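Local coordinates for DUF416 domain-containing protein (PDB 2Q9R) that is of unknown function but adopts an all-helical DUF416 fold, assembles as a dimer and holds benzoic acid in the crystal, at residues 19-22 and 23-27; 121-124 and 125-129; 146-149 and 150-154; 157-160 and 161-165. One frame throughout, in Å; residues are numbered along the deposited sequence.

Contact 1 (19-22 and 23-27); sequences QKQL and FATAL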
# COMPACT_ATOMS: atom_id res chain seq x y z
N GLN A 19 20.03 17.79 -13.07
CA GLN A 19 19.08 17.69 -11.97
C GLN A 19 17.89 16.80 -12.35
O GLN A 19 17.52 15.95 -11.59
CB GLN A 19 18.57 19.09 -11.59
CG GLN A 19 19.56 19.92 -10.81
CD GLN A 19 19.01 21.26 -10.44
OE1 GLN A 19 18.54 22.01 -11.31
NE2 GLN A 19 19.10 21.60 -9.14
N LYS A 20 17.31 17.04 -13.53
CA LYS A 20 16.24 16.18 -14.09
C LYS A 20 16.64 14.71 -14.21
O LYS A 20 15.88 13.79 -13.83
CB LYS A 20 15.87 16.69 -15.46
CG LYS A 20 15.12 18.03 -15.48
CD LYS A 20 14.83 18.46 -16.95
CE LYS A 20 13.76 19.51 -17.03
NZ LYS A 20 14.30 20.83 -17.22
N GLN A 21 17.83 14.50 -14.74
CA GLN A 21 18.37 13.17 -14.97
C GLN A 21 18.53 12.41 -13.66
O GLN A 21 18.16 11.21 -13.56
CB GLN A 21 19.70 13.30 -15.67
CG GLN A 21 20.28 12.00 -16.21
CD GLN A 21 21.55 12.23 -17.04
OE1 GLN A 21 21.72 13.28 -17.63
NE2 GLN A 21 22.43 11.25 -17.04
N LEU A 22 19.03 13.10 -12.64
CA LEU A 22 19.09 12.51 -11.29
C LEU A 22 17.71 12.11 -10.75
O LEU A 22 17.52 10.96 -10.26
CB LEU A 22 19.79 13.49 -10.31
CG LEU A 22 19.87 13.12 -8.81
CD1 LEU A 22 20.49 11.72 -8.61
CD2 LEU A 22 20.68 14.19 -8.03
N PHE A 23 16.77 13.06 -10.80
CA PHE A 23 15.38 12.82 -10.39
C PHE A 23 14.80 11.55 -11.04
O PHE A 23 14.23 10.67 -10.36
CB PHE A 23 14.53 14.08 -10.73
CG PHE A 23 13.05 13.95 -10.37
CD1 PHE A 23 12.17 13.37 -11.26
CD2 PHE A 23 12.57 14.42 -9.14
CE1 PHE A 23 10.81 13.27 -10.95
CE2 PHE A 23 11.23 14.29 -8.80
CZ PHE A 23 10.34 13.69 -9.70
N ALA A 24 14.92 11.49 -12.36
CA ALA A 24 14.37 10.38 -13.17
C ALA A 24 15.12 9.06 -12.93
O ALA A 24 14.51 7.98 -12.84
CB ALA A 24 14.42 10.78 -14.69
N THR A 25 16.43 9.13 -12.76
CA THR A 25 17.21 7.93 -12.43
C THR A 25 16.74 7.33 -11.12
O THR A 25 16.51 6.13 -11.06
CB THR A 25 18.69 8.23 -12.38
OG1 THR A 25 19.04 8.77 -13.67
CG2 THR A 25 19.57 6.97 -12.12
N ALA A 26 16.61 8.18 -10.09
CA ALA A 26 16.13 7.74 -8.77
C ALA A 26 14.73 7.07 -8.87
O ALA A 26 14.47 6.03 -8.25
CB ALA A 26 16.10 8.96 -7.81
N LEU A 27 13.80 7.70 -9.59
CA LEU A 27 12.51 7.08 -9.84
C LEU A 27 12.61 5.74 -10.59
O LEU A 27 11.86 4.84 -10.33
CB LEU A 27 11.56 8.04 -10.60
CG LEU A 27 11.02 9.25 -9.83
CD1 LEU A 27 9.92 9.94 -10.63
CD2 LEU A 27 10.55 8.89 -8.35
O HOH W 1 21.46 9.06 -15.36

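Contact 2 (121-124 and 125-129); sequences SKLS and SSTVA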
# COMPACT_ATOMS: atom_id res chain seq x y z
N SER A 121 8.29 11.28 -14.42
CA SER A 121 7.41 11.55 -13.23
C SER A 121 5.99 10.98 -13.39
O SER A 121 5.43 10.37 -12.47
CB SER A 121 7.29 13.04 -12.91
OG SER A 121 6.28 13.26 -11.88
N LYS A 122 5.39 11.26 -14.53
CA LYS A 122 4.06 10.78 -14.87
C LYS A 122 4.00 9.27 -15.04
O LYS A 122 3.02 8.61 -14.69
CB LYS A 122 3.62 11.44 -16.17
CG LYS A 122 3.35 12.96 -16.02
CD LYS A 122 2.93 13.59 -17.36
CE LYS A 122 2.51 15.08 -17.21
NZ LYS A 122 2.12 15.69 -18.53
N LEU A 123 5.06 8.69 -15.59
CA LEU A 123 5.09 7.26 -15.75
C LEU A 123 5.01 6.61 -14.38
O LEU A 123 4.20 5.71 -14.13
CB LEU A 123 6.34 6.87 -16.53
CG LEU A 123 6.49 5.40 -16.87
CD1 LEU A 123 7.40 5.22 -18.10
CD2 LEU A 123 7.03 4.66 -15.65
N SER A 124 5.80 7.14 -13.44
CA SER A 124 5.84 6.59 -12.10
C SER A 124 4.51 6.71 -11.43
O SER A 124 4.05 5.73 -10.84
CB SER A 124 6.91 7.26 -11.24
OG SER A 124 7.02 6.63 -9.97
N SER A 125 3.89 7.90 -11.50
CA SER A 125 2.64 8.09 -10.84
C SER A 125 1.49 7.33 -11.52
O SER A 125 0.57 6.85 -10.84
CB SER A 125 2.32 9.58 -10.61
OG SER A 125 2.32 10.28 -11.81
N SER A 126 1.53 7.20 -12.83
CA SER A 126 0.48 6.44 -13.50
C SER A 126 0.48 4.97 -13.13
O SER A 126 -0.57 4.35 -13.05
CB SER A 126 0.64 6.56 -15.01
OG SER A 126 0.59 7.93 -15.34
N THR A 127 1.67 4.40 -12.95
CA THR A 127 1.77 3.02 -12.52
C THR A 127 0.98 2.83 -11.24
O THR A 127 0.20 1.87 -11.07
CB THR A 127 3.26 2.57 -12.35
OG1 THR A 127 3.92 2.71 -13.61
CG2 THR A 127 3.34 1.13 -11.95
N VAL A 128 1.14 3.77 -10.33
CA VAL A 128 0.43 3.71 -9.03
C VAL A 128 -1.10 3.90 -9.18
O VAL A 128 -1.89 3.15 -8.61
CB VAL A 128 0.98 4.73 -8.05
CG1 VAL A 128 0.21 4.60 -6.69
CG2 VAL A 128 2.47 4.50 -7.89
N ALA A 129 -1.52 4.89 -9.97
CA ALA A 129 -2.96 5.05 -10.22
C ALA A 129 -3.57 3.82 -10.88
O ALA A 129 -4.69 3.45 -10.56
CB ALA A 129 -3.22 6.27 -11.05
O HOH W 2 3.62 12.80 -11.60

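Contact 3 (146-149 and 150-154); sequences DDFV and FAHEV. With BEZ (benzoic acid), chain E.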
# COMPACT_ATOMS: atom_id res chain seq x y z
N ASP A 146 -9.75 11.47 -8.81
CA ASP A 146 -8.46 11.90 -8.27
C ASP A 146 -8.48 11.79 -6.75
O ASP A 146 -7.56 11.22 -6.13
CB ASP A 146 -8.16 13.34 -8.68
CG ASP A 146 -6.73 13.77 -8.36
OD1 ASP A 146 -5.79 13.18 -8.94
OD2 ASP A 146 -6.56 14.69 -7.51
N ASP A 147 -9.51 12.34 -6.12
CA ASP A 147 -9.64 12.23 -4.66
C ASP A 147 -9.71 10.78 -4.18
O ASP A 147 -9.14 10.41 -3.14
CB ASP A 147 -10.90 12.91 -4.16
CG ASP A 147 -10.92 14.39 -4.39
OD1 ASP A 147 -9.87 15.02 -4.61
OD2 ASP A 147 -12.04 14.93 -4.30
N PHE A 148 -10.45 9.96 -4.92
CA PHE A 148 -10.56 8.55 -4.59
C PHE A 148 -9.20 7.85 -4.67
O PHE A 148 -8.81 7.10 -3.78
CB PHE A 148 -11.53 7.86 -5.55
CG PHE A 148 -11.60 6.39 -5.37
CD1 PHE A 148 -12.39 5.84 -4.38
CD2 PHE A 148 -10.89 5.55 -6.20
CE1 PHE A 148 -12.46 4.46 -4.21
CE2 PHE A 148 -10.97 4.18 -6.06
CZ PHE A 148 -11.73 3.63 -5.06
N VAL A 149 -8.46 8.13 -5.73
CA VAL A 149 -7.11 7.56 -5.86
C VAL A 149 -6.21 8.01 -4.69
O VAL A 149 -5.49 7.19 -4.07
CB VAL A 149 -6.50 7.89 -7.24
CG1 VAL A 149 -5.08 7.36 -7.34
CG2 VAL A 149 -7.38 7.28 -8.38
N PHE A 150 -6.27 9.29 -4.33
CA PHE A 150 -5.39 9.78 -3.26
C PHE A 150 -5.81 9.35 -1.86
O PHE A 150 -5.06 9.57 -0.91
CB PHE A 150 -5.19 11.31 -3.32
CG PHE A 150 -4.14 11.72 -4.31
CD1 PHE A 150 -4.45 11.80 -5.67
CD2 PHE A 150 -2.84 11.98 -3.90
CE1 PHE A 150 -3.50 12.16 -6.61
CE2 PHE A 150 -1.86 12.34 -4.85
CZ PHE A 150 -2.20 12.42 -6.21
N ALA A 151 -6.98 8.71 -1.72
CA ALA A 151 -7.38 8.15 -0.43
C ALA A 151 -6.60 6.88 -0.14
O ALA A 151 -6.77 6.28 0.90
CB ALA A 151 -8.85 7.84 -0.45
N HIS A 152 -5.78 6.44 -1.11
CA HIS A 152 -5.02 5.21 -0.95
C HIS A 152 -3.59 5.56 -0.57
O HIS A 152 -2.97 6.33 -1.24
CB HIS A 152 -5.00 4.45 -2.26
CG HIS A 152 -6.32 3.87 -2.65
ND1 HIS A 152 -7.39 4.65 -3.04
CD2 HIS A 152 -6.75 2.58 -2.73
CE1 HIS A 152 -8.43 3.88 -3.28
NE2 HIS A 152 -8.07 2.62 -3.11
N GLU A 153 -3.10 4.99 0.51
CA GLU A 153 -1.80 5.39 1.05
C GLU A 153 -0.63 5.28 0.04
O GLU A 153 0.28 6.12 0.03
CB GLU A 153 -1.51 4.57 2.30
CG GLU A 153 -0.30 5.02 3.10
CD GLU A 153 -0.49 6.33 3.83
OE1 GLU A 153 -1.63 6.85 3.92
OE2 GLU A 153 0.53 6.84 4.35
N VAL A 154 -0.66 4.27 -0.81
CA VAL A 154 0.38 4.12 -1.81
C VAL A 154 0.47 5.35 -2.74
O VAL A 154 1.57 5.75 -3.14
CB VAL A 154 0.20 2.80 -2.59
CG1 VAL A 154 -0.97 2.89 -3.54
CG2 VAL A 154 1.45 2.37 -3.27
C BEZ E . -10.88 0.41 -3.30
O1 BEZ E . -9.62 0.57 -3.28
O2 BEZ E . -11.51 0.12 -4.37
C1 BEZ E . -11.66 0.59 -2.05
C2 BEZ E . -12.93 1.21 -2.08
C3 BEZ E . -13.63 1.37 -0.88
C4 BEZ E . -13.08 0.91 0.31
C5 BEZ E . -11.82 0.30 0.33
C6 BEZ E . -11.10 0.12 -0.86

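Contact 4 (157-160 and 161-165); sequences EEKE and LQNSL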
# COMPACT_ATOMS: atom_id res chain seq x y z
N GLU A 157 1.98 8.27 -0.76
CA GLU A 157 3.42 8.01 -0.66
C GLU A 157 4.16 8.35 -1.93
O GLU A 157 5.23 8.95 -1.90
CB GLU A 157 3.65 6.55 -0.25
CG GLU A 157 3.43 6.38 1.25
CD GLU A 157 3.67 4.98 1.82
OE1 GLU A 157 4.18 4.08 1.09
OE2 GLU A 157 3.35 4.77 3.02
N GLU A 158 3.58 7.98 -3.07
CA GLU A 158 4.12 8.41 -4.35
C GLU A 158 4.29 9.92 -4.43
O GLU A 158 5.38 10.42 -4.75
CB GLU A 158 3.26 7.88 -5.49
CG GLU A 158 3.73 8.27 -6.90
CD GLU A 158 4.98 7.52 -7.38
OE1 GLU A 158 5.45 6.60 -6.69
OE2 GLU A 158 5.50 7.88 -8.45
N LYS A 159 3.23 10.65 -4.13
CA LYS A 159 3.30 12.11 -4.09
C LYS A 159 4.36 12.66 -3.15
O LYS A 159 5.08 13.61 -3.51
CB LYS A 159 1.93 12.71 -3.71
CG LYS A 159 1.95 14.24 -3.70
CD LYS A 159 0.64 14.83 -3.16
CE LYS A 159 0.87 16.18 -2.50
NZ LYS A 159 -0.42 16.86 -2.17
N GLU A 160 4.40 12.10 -1.94
CA GLU A 160 5.37 12.52 -0.93
C GLU A 160 6.82 12.20 -1.33
O GLU A 160 7.70 13.05 -1.20
CB GLU A 160 5.00 11.92 0.45
CG GLU A 160 3.77 12.61 1.06
CD GLU A 160 3.20 11.91 2.33
OE1 GLU A 160 3.89 11.00 2.87
OE2 GLU A 160 2.06 12.27 2.74
N LEU A 161 7.06 11.00 -1.84
CA LEU A 161 8.40 10.66 -2.30
C LEU A 161 8.84 11.54 -3.49
O LEU A 161 9.93 12.08 -3.49
CB LEU A 161 8.48 9.16 -2.61
CG LEU A 161 9.79 8.48 -3.08
CD1 LEU A 161 10.17 8.86 -4.53
CD2 LEU A 161 10.92 8.75 -2.12
N GLN A 162 7.99 11.71 -4.50
CA GLN A 162 8.37 12.57 -5.63
C GLN A 162 8.63 14.03 -5.19
O GLN A 162 9.55 14.66 -5.68
CB GLN A 162 7.32 12.55 -6.74
CG GLN A 162 7.25 11.25 -7.53
CD GLN A 162 6.84 11.46 -8.95
OE1 GLN A 162 7.19 12.48 -9.56
NE2 GLN A 162 6.07 10.50 -9.51
N ASN A 163 7.84 14.54 -4.25
CA ASN A 163 8.09 15.89 -3.74
C ASN A 163 9.38 16.03 -2.96
O ASN A 163 10.12 17.00 -3.13
CB ASN A 163 6.89 16.40 -2.91
CG ASN A 163 5.86 17.06 -3.79
OD1 ASN A 163 5.98 18.25 -4.08
ND2 ASN A 163 4.90 16.29 -4.29
N SER A 164 9.60 15.08 -2.06
CA SER A 164 10.81 15.06 -1.24
C SER A 164 12.07 14.92 -2.10
O SER A 164 13.08 15.55 -1.84
CB SER A 164 10.73 13.92 -0.25
OG SER A 164 9.83 14.26 0.79
N LEU A 165 12.00 14.07 -3.10
CA LEU A 165 13.08 13.91 -4.05
C LEU A 165 13.34 15.23 -4.80
O LEU A 165 14.49 15.64 -5.02
CB LEU A 165 12.73 12.81 -5.05
CG LEU A 165 13.74 12.43 -6.12
CD1 LEU A 165 15.08 11.92 -5.49
CD2 LEU A 165 13.10 11.36 -7.05

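Contact 1 (19-22 and 23-27)
T25 reaches back one helical turn and places its hydroxyl on the carbonyl of Q21, with OG1 2.6 Å from Q21 O. The chi1 of -57° sets OG1 beside the backbone N and anti to the carbonyl carbon, the torsion that lets a helical threonine bond to the residue four positions earlier. T25 N also donates to Q21 O, at 2.8 Å, and the two donors meet it from opposite faces of the carbonyl plane, the hydroxyl 37° out of it. A water closes a second link between the same residues: it donates a hydrogen bond to T25 OG1 and accepts one from Q21 NE2 at 2.9 Å. Around this pair the regular i to i+4 bonds continue, among them A26 N to L22 O at 2.9 Å. F23 holds CG anti to its backbone N (chi1 179°), which carries the ring off the helix while CB stays 3.4 Å from K20 O. K20 turns its amine outside the segments, to E114 in a salt bridge and to the carbonyls of L15 and K13. Within the bundle, T25 and L22 pack on W58 of helix 47-62, F23 packs on Q162, L165 and I169 of helix 153-170, and A24 rests on I120 and I117.

Contact 2 (121-124 and 125-129)
Helix 120-136 carries a serine-rich turn here, in which S126 folds its hydroxyl onto K122 O, one turn back along the same helix. S126 OG lies 2.6 Å from that oxygen, and S126 N reaches it as well, at 2.8 Å. The two donors come from opposite faces of the carbonyl plane, the hydroxyl tilted 35° from it, so one acceptor is gripped twice by one residue. The chi1 of -58° makes this possible by laying OG beside the backbone N. S125 is turned differently: at chi1 58° its OG sits between the backbone N and the carbonyl carbon, on the side of S121. There a water joins the two side chains, donating to S121 OG at 2.7 Å and lying 2.8 Å from S125 OG. L123 and T127 extend in the same direction from the helix, with CD2 of L123 4.2 Å from OG1 of T127. T127 N donates to L123 O at 3.1 Å, whereas the T127 hydroxyl is bonded to D97. The remaining serine hydroxyls also look beyond the helix, S124 to E158 and S121 to Q162, both on helix 153-170. The chemistry therefore divides by direction. S126 spends its hydroxyl on its own helix backbone, giving K122 O a second donor, while S121, S124 and T127 offer theirs to neighbouring parts of the fold, supplying polar partners where their side chains are buried.

Contact 3 (146-149 and 150-154)
H152 tilts the edge of its imidazole against F148, and its CE1 stands over one face of that phenyl ring, 3.7 Å above the plane and displaced toward the rim. This is an edge-to-face pair, the ring planes at 68° and the centroids 5.1 Å apart. The imidazole is held through both nitrogens. ND1 donates to F148 O at 2.9 Å, with the oxygen in the ring plane though the N-H...O angle is a bent 133°; NE2 donates to O1 of the bound benzoic acid at 2.6 Å and nearly straight, 174°. The first torsion, with CG beside the backbone N, swings the ring back over the preceding turn to make both bonds. Benzoic acid also meets F148 itself, O2 lying at the edge of the phenyl ring 3.6 Å from CZ, and is also hydrogen-bonded to S136 OG. The backbone changes course at this point: the chain passes from helix 142-150 to helix 153-170, with H152 at the N-cap position of the latter, its N bonded to V149 O at 3.1 Å. L37 of the second subunit packs on F148 and I197 of that subunit on H152. The other flank is looser. D146 and D147 are exposed, and in one of two conformers D146 OD1 comes 3.4 Å from F150 CE1, a contact to be read with caution. F150 remains partly exposed, leaning on M155, E156 and K159 of the following helix.

Contact 4 (157-160 and 161-165)
Q162 crosses the side chain of E158, one turn earlier on helix 153-170, its amide NE2 donating to E158 OE2 at 2.9 Å. Carboxylate and amide stand almost perpendicular, 89° apart. The acceptor lies close to the amide plane of Q162, while NE2 meets OE2 on its anti side and 32° out of the carboxylate plane. A bend at chi2 of E158 (73°) turns the carboxylate toward the glutamine. Neither group stops there: E158 is also bonded to S124 and salt-bridged to R30, and Q162 OE1 to S121. This network would be expected to favour a charged carboxylate. N163 makes a second side-chain bond, ND2 to K159 O at 2.8 Å, with the oxygen in its amide plane. N163 N reaches the same oxygen at 3.0 Å from the opposite face of the carbonyl. ND2 also passes 3.6 Å from K159 CG. S164 is less firm: a weak bond from its OG to E160 O belongs to one of two conformers and is doubtful. The spacing is that of i to i+4 side-chain pairing on an amphipathic helix: E158 and Q162 are buried against helices 17-42 and 120-136, whereas E157, K159 and E160 are exposed.

Along the chain the contacts run in series, on helix 17-42, helix 120-136, the junction of helices 142-150 and 153-170, and then helix 153-170. Contacts 1, 2 and 4 form a touching trio with centres 12 to 15 Å apart. F23 and L27 of contact 1 pack on S121 of contact 2, and F23 also meets Q162 of contact 4, so helix 17-42, far earlier in the chain, meets helices 120-136 and 153-170 near the chain's interior. Contact 3 lies farther out, about 19 Å from the chain centre and 24 Å from contact 1 between centres. V128 touches V154 and F150 touches K159, linking the benzoic acid site at the subunit interface to the helical core.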